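Local coordinates for glycosyl hydrolases family 2, sugar binding domain protein (Bacteroides uniformis str. 3978 T3 ii, PDB 6D1P) that acts as a beta-glucuronidase of glycosyl hydrolase family 2 in a human gut bacterium, probably hydrolysing O-glycosidic bonds, at residues S182-Y187 with L363-Q368. Sequence-based numbering, arbitrary orientation.
Sequences SDFNLY and LGHYQQ
Over one face of the F184 ring lies the ring carbon CE2 of Y366, while the imidazole of H365 presents its CD2 obliquely to the same phenyl ring; F184 in turn meets H365 at the imidazole edge, near its plane. The three rings form a buried aromatic cluster joining the family 2 sugar-binding domain, whose loop between strands 162-169 and 194-199 carries F184, to the TIM barrel, whose loop after strand 360-362 carries the other two. Both pairs made by F184 are oblique, neither stacked nor edge-to-face. The F184 and Y366 centroids are 5.3 Å apart, with planes at 54°. Those of F184 and H365 are 5.8 Å apart, with planes at 40°. The two tilted neighbours divide the phenyl ring between them, H365 taking the CD1 and CE1 side and Y366 the CD2 and CE2 side. F184 and Y366 reach past one another in opposite directions; CG of F184 sits between backbone N and carbonyl carbon (chi1 61°), which carries its ring in between H365 and Y366. Contact with H365 extends to its methylene, CB lying 3.9 Å from F184 CE1. With the apolar flanks thus engaged, the polar ends turn to other partners. H365 ND1 is hydrogen-bonded to E386 and NE2 to a bound glycerol, probably from the crystallisation liquor, though it may mark a pocket; Y366 OH bonds to H331 ND1 and E332 N, which anchor the far end of its ring. The segment 182-187 has further ties to the barrel, D183 bonding T583 and N595 and Y187 OH bonding D333, a sodium ligand. Across the interface itself the contact is carbon on carbon, tightest where F184 CE2 meets Y366 CE2 at 3.6 Å and nearly as close where F184 CE1 meets H365 CD2 at 3.7 Å.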
ATOM      1  N   SER A 182      19.844   6.862  -3.856  1.00 20.47           N
ATOM      2  CA  SER A 182      20.410   5.954  -4.845  1.00 20.02           C
ATOM      3  C   SER A 182      19.473   5.770  -6.028  1.00 23.06           C
ATOM      4  O   SER A 182      18.245   5.823  -5.894  1.00 19.21           O
ATOM      5  CB  SER A 182      20.698   4.591  -4.218  1.00 15.90           C
ATOM      6  OG  SER A 182      21.747   4.679  -3.267  1.00 20.38           O
ATOM      7  N   ASP A 183      20.076   5.512  -7.191  1.00 20.72           N
ATOM      8  CA  ASP A 183      19.360   5.266  -8.443  1.00 20.71           C
ATOM      9  C   ASP A 183      18.966   3.789  -8.617  1.00 20.95           C
ATOM     10  O   ASP A 183      19.083   3.204  -9.703  1.00 22.71           O
ATOM     11  CB  ASP A 183      20.222   5.774  -9.593  1.00 19.30           C
ATOM     12  CG  ASP A 183      19.492   5.796 -10.930  1.00 25.10           C
ATOM     13  OD1 ASP A 183      18.305   6.176 -10.983  1.00 21.97           O
ATOM     14  OD2 ASP A 183      20.147   5.455 -11.950  1.00 25.05           O
ATOM     15  N   PHE A 184      18.499   3.157  -7.545  1.00 19.99           N
ATOM     16  CA  PHE A 184      17.926   1.815  -7.597  1.00 18.99           C
ATOM     17  C   PHE A 184      16.968   1.677  -6.423  1.00 19.75           C
ATOM     18  O   PHE A 184      16.972   2.500  -5.499  1.00 23.61           O
ATOM     19  CB  PHE A 184      19.022   0.731  -7.583  1.00 20.23           C
ATOM     20  CG  PHE A 184      19.889   0.741  -6.345  1.00 17.11           C
ATOM     21  CD1 PHE A 184      21.013   1.566  -6.265  1.00 17.99           C
ATOM     22  CD2 PHE A 184      19.611  -0.098  -5.282  1.00 16.84           C
ATOM     23  CE1 PHE A 184      21.839   1.568  -5.130  1.00 18.01           C
ATOM     24  CE2 PHE A 184      20.424  -0.104  -4.134  1.00 18.11           C
ATOM     25  CZ  PHE A 184      21.546   0.738  -4.067  1.00 16.98           C
ATOM     26  N   ASN A 185      16.111   0.651  -6.473  1.00 21.10           N
ATOM     27  CA  ASN A 185      15.171   0.425  -5.370  1.00 19.50           C
ATOM     28  C   ASN A 185      15.891  -0.257  -4.219  1.00 20.06           C
ATOM     29  O   ASN A 185      16.735  -1.130  -4.442  1.00 20.51           O
ATOM     30  CB  ASN A 185      13.981  -0.440  -5.786  1.00 17.86           C
ATOM     31  CG  ASN A 185      13.160   0.175  -6.909  1.00 19.52           C
ATOM     32  OD1 ASN A 185      13.186  -0.309  -8.052  1.00 21.11           O
ATOM     33  ND2 ASN A 185      12.401   1.218  -6.587  1.00 16.32           N
ATOM     34  N   LEU A 186      15.572   0.168  -2.989  1.00 19.68           N
ATOM     35  CA  LEU A 186      15.916  -0.569  -1.770  1.00 17.83           C
ATOM     36  C   LEU A 186      14.798  -1.579  -1.565  1.00 22.75           C
ATOM     37  O   LEU A 186      13.811  -1.323  -0.863  1.00 20.10           O
ATOM     38  CB  LEU A 186      16.070   0.353  -0.566  1.00 16.62           C
ATOM     39  CG  LEU A 186      17.396   1.097  -0.309  1.00 20.38           C
ATOM     40  CD1 LEU A 186      17.875   1.891  -1.520  1.00 19.95           C
ATOM     41  CD2 LEU A 186      17.278   2.025   0.919  1.00 17.30           C
ATOM     42  N   TYR A 187      14.970  -2.744  -2.186  1.00 18.02           N
ATOM     43  CA  TYR A 187      13.934  -3.761  -2.248  1.00 20.68           C
ATOM     44  C   TYR A 187      13.643  -4.362  -0.873  1.00 18.83           C
ATOM     45  O   TYR A 187      14.505  -4.427  -0.002  1.00 18.06           O
ATOM     46  CB  TYR A 187      14.361  -4.861  -3.219  1.00 19.87           C
ATOM     47  CG  TYR A 187      14.109  -4.541  -4.671  1.00 19.14           C
ATOM     48  CD1 TYR A 187      12.850  -4.134  -5.094  1.00 20.45           C
ATOM     49  CD2 TYR A 187      15.128  -4.637  -5.621  1.00 20.60           C
ATOM     50  CE1 TYR A 187      12.596  -3.853  -6.424  1.00 20.67           C
ATOM     51  CE2 TYR A 187      14.888  -4.356  -6.973  1.00 19.55           C
ATOM     52  CZ  TYR A 187      13.611  -3.955  -7.361  1.00 22.23           C
ATOM     53  OH  TYR A 187      13.320  -3.669  -8.682  1.00 21.51           O
ATOM     54  N   LEU A 363      29.183  -5.497  -9.601  1.00 23.41           N
ATOM     55  CA  LEU A 363      27.906  -6.084  -9.184  1.00 23.73           C
ATOM     56  C   LEU A 363      26.998  -5.044  -8.517  1.00 22.38           C
ATOM     57  O   LEU A 363      26.592  -5.182  -7.362  1.00 20.70           O
ATOM     58  CB  LEU A 363      28.163  -7.264  -8.252  1.00 20.41           C
ATOM     59  CG  LEU A 363      28.991  -8.414  -8.846  1.00 27.13           C
ATOM     60  CD1 LEU A 363      29.203  -9.515  -7.818  1.00 25.88           C
ATOM     61  CD2 LEU A 363      28.323  -8.973 -10.101  1.00 23.27           C
ATOM     62  N   GLY A 364      26.636  -4.022  -9.287  1.00 20.66           N
ATOM     63  CA  GLY A 364      25.811  -2.978  -8.732  1.00 21.28           C
ATOM     64  C   GLY A 364      26.521  -2.301  -7.576  1.00 26.78           C
ATOM     65  O   GLY A 364      27.756  -2.225  -7.528  1.00 24.07           O
ATOM     66  N   HIS A 365      25.734  -1.855  -6.595  1.00 20.33           N
ATOM     67  CA  HIS A 365      26.258  -1.094  -5.474  1.00 23.18           C
ATOM     68  C   HIS A 365      26.143  -1.857  -4.162  1.00 23.61           C
ATOM     69  O   HIS A 365      25.992  -1.255  -3.096  1.00 19.83           O
ATOM     70  CB  HIS A 365      25.550   0.261  -5.382  1.00 19.15           C
ATOM     71  CG  HIS A 365      25.686   1.090  -6.618  1.00 20.31           C
ATOM     72  ND1 HIS A 365      26.906   1.336  -7.220  1.00 21.93           N
ATOM     73  CD2 HIS A 365      24.758   1.717  -7.379  1.00 19.86           C
ATOM     74  CE1 HIS A 365      26.724   2.098  -8.285  1.00 18.21           C
ATOM     75  NE2 HIS A 365      25.429   2.339  -8.406  1.00 19.75           N
ATOM     76  N   TYR A 366      26.236  -3.180  -4.214  1.00 22.10           N
ATOM     77  CA  TYR A 366      26.068  -3.976  -3.004  1.00 20.83           C
ATOM     78  C   TYR A 366      26.576  -5.387  -3.283  1.00 21.82           C
ATOM     79  O   TYR A 366      26.697  -5.809  -4.440  1.00 21.67           O
ATOM     80  CB  TYR A 366      24.594  -3.996  -2.556  1.00 18.52           C
ATOM     81  CG  TYR A 366      23.660  -4.075  -3.740  1.00 21.46           C
ATOM     82  CD1 TYR A 366      23.414  -5.289  -4.375  1.00 19.64           C
ATOM     83  CD2 TYR A 366      23.061  -2.927  -4.258  1.00 22.56           C
ATOM     84  CE1 TYR A 366      22.561  -5.366  -5.480  1.00 22.28           C
ATOM     85  CE2 TYR A 366      22.204  -2.984  -5.364  1.00 22.72           C
ATOM     86  CZ  TYR A 366      21.970  -4.211  -5.974  1.00 24.65           C
ATOM     87  OH  TYR A 366      21.152  -4.275  -7.067  1.00 22.27           O
ATOM     88  N   GLN A 367      26.904  -6.094  -2.207  1.00 20.24           N
ATOM     89  CA  GLN A 367      27.104  -7.533  -2.283  1.00 22.33           C
ATOM     90  C   GLN A 367      25.908  -8.208  -2.947  1.00 23.89           C
ATOM     91  O   GLN A 367      24.752  -7.936  -2.600  1.00 24.57           O
ATOM     92  CB  GLN A 367      27.312  -8.094  -0.875  1.00 26.04           C
ATOM     93  CG  GLN A 367      27.393  -9.608  -0.806  1.00 25.76           C
ATOM     94  CD  GLN A 367      27.749 -10.113   0.583  1.00 28.22           C
ATOM     95  OE1 GLN A 367      28.113  -9.334   1.482  1.00 25.84           O
ATOM     96  NE2 GLN A 367      27.644 -11.429   0.769  1.00 27.16           N
ATOM     97  N   GLN A 368      26.180  -9.093  -3.899  1.00 21.93           N
ATOM     98  CA  GLN A 368      25.119  -9.790  -4.614  1.00 24.31           C
ATOM     99  C   GLN A 368      25.152 -11.271  -4.266  1.00 24.82           C
ATOM    100  O   GLN A 368      26.079 -11.748  -3.609  1.00 27.28           O
ATOM    101  CB  GLN A 368      25.232  -9.553  -6.129  1.00 23.80           C
ATOM    102  CG  GLN A 368      25.055  -8.085  -6.474  1.00 22.26           C
ATOM    103  CD  GLN A 368      24.687  -7.806  -7.907  1.00 24.17           C
ATOM    104  OE1 GLN A 368      24.673  -8.697  -8.758  1.00 26.82           O
ATOM    105  NE2 GLN A 368      24.376  -6.550  -8.189  1.00 22.94           N
TER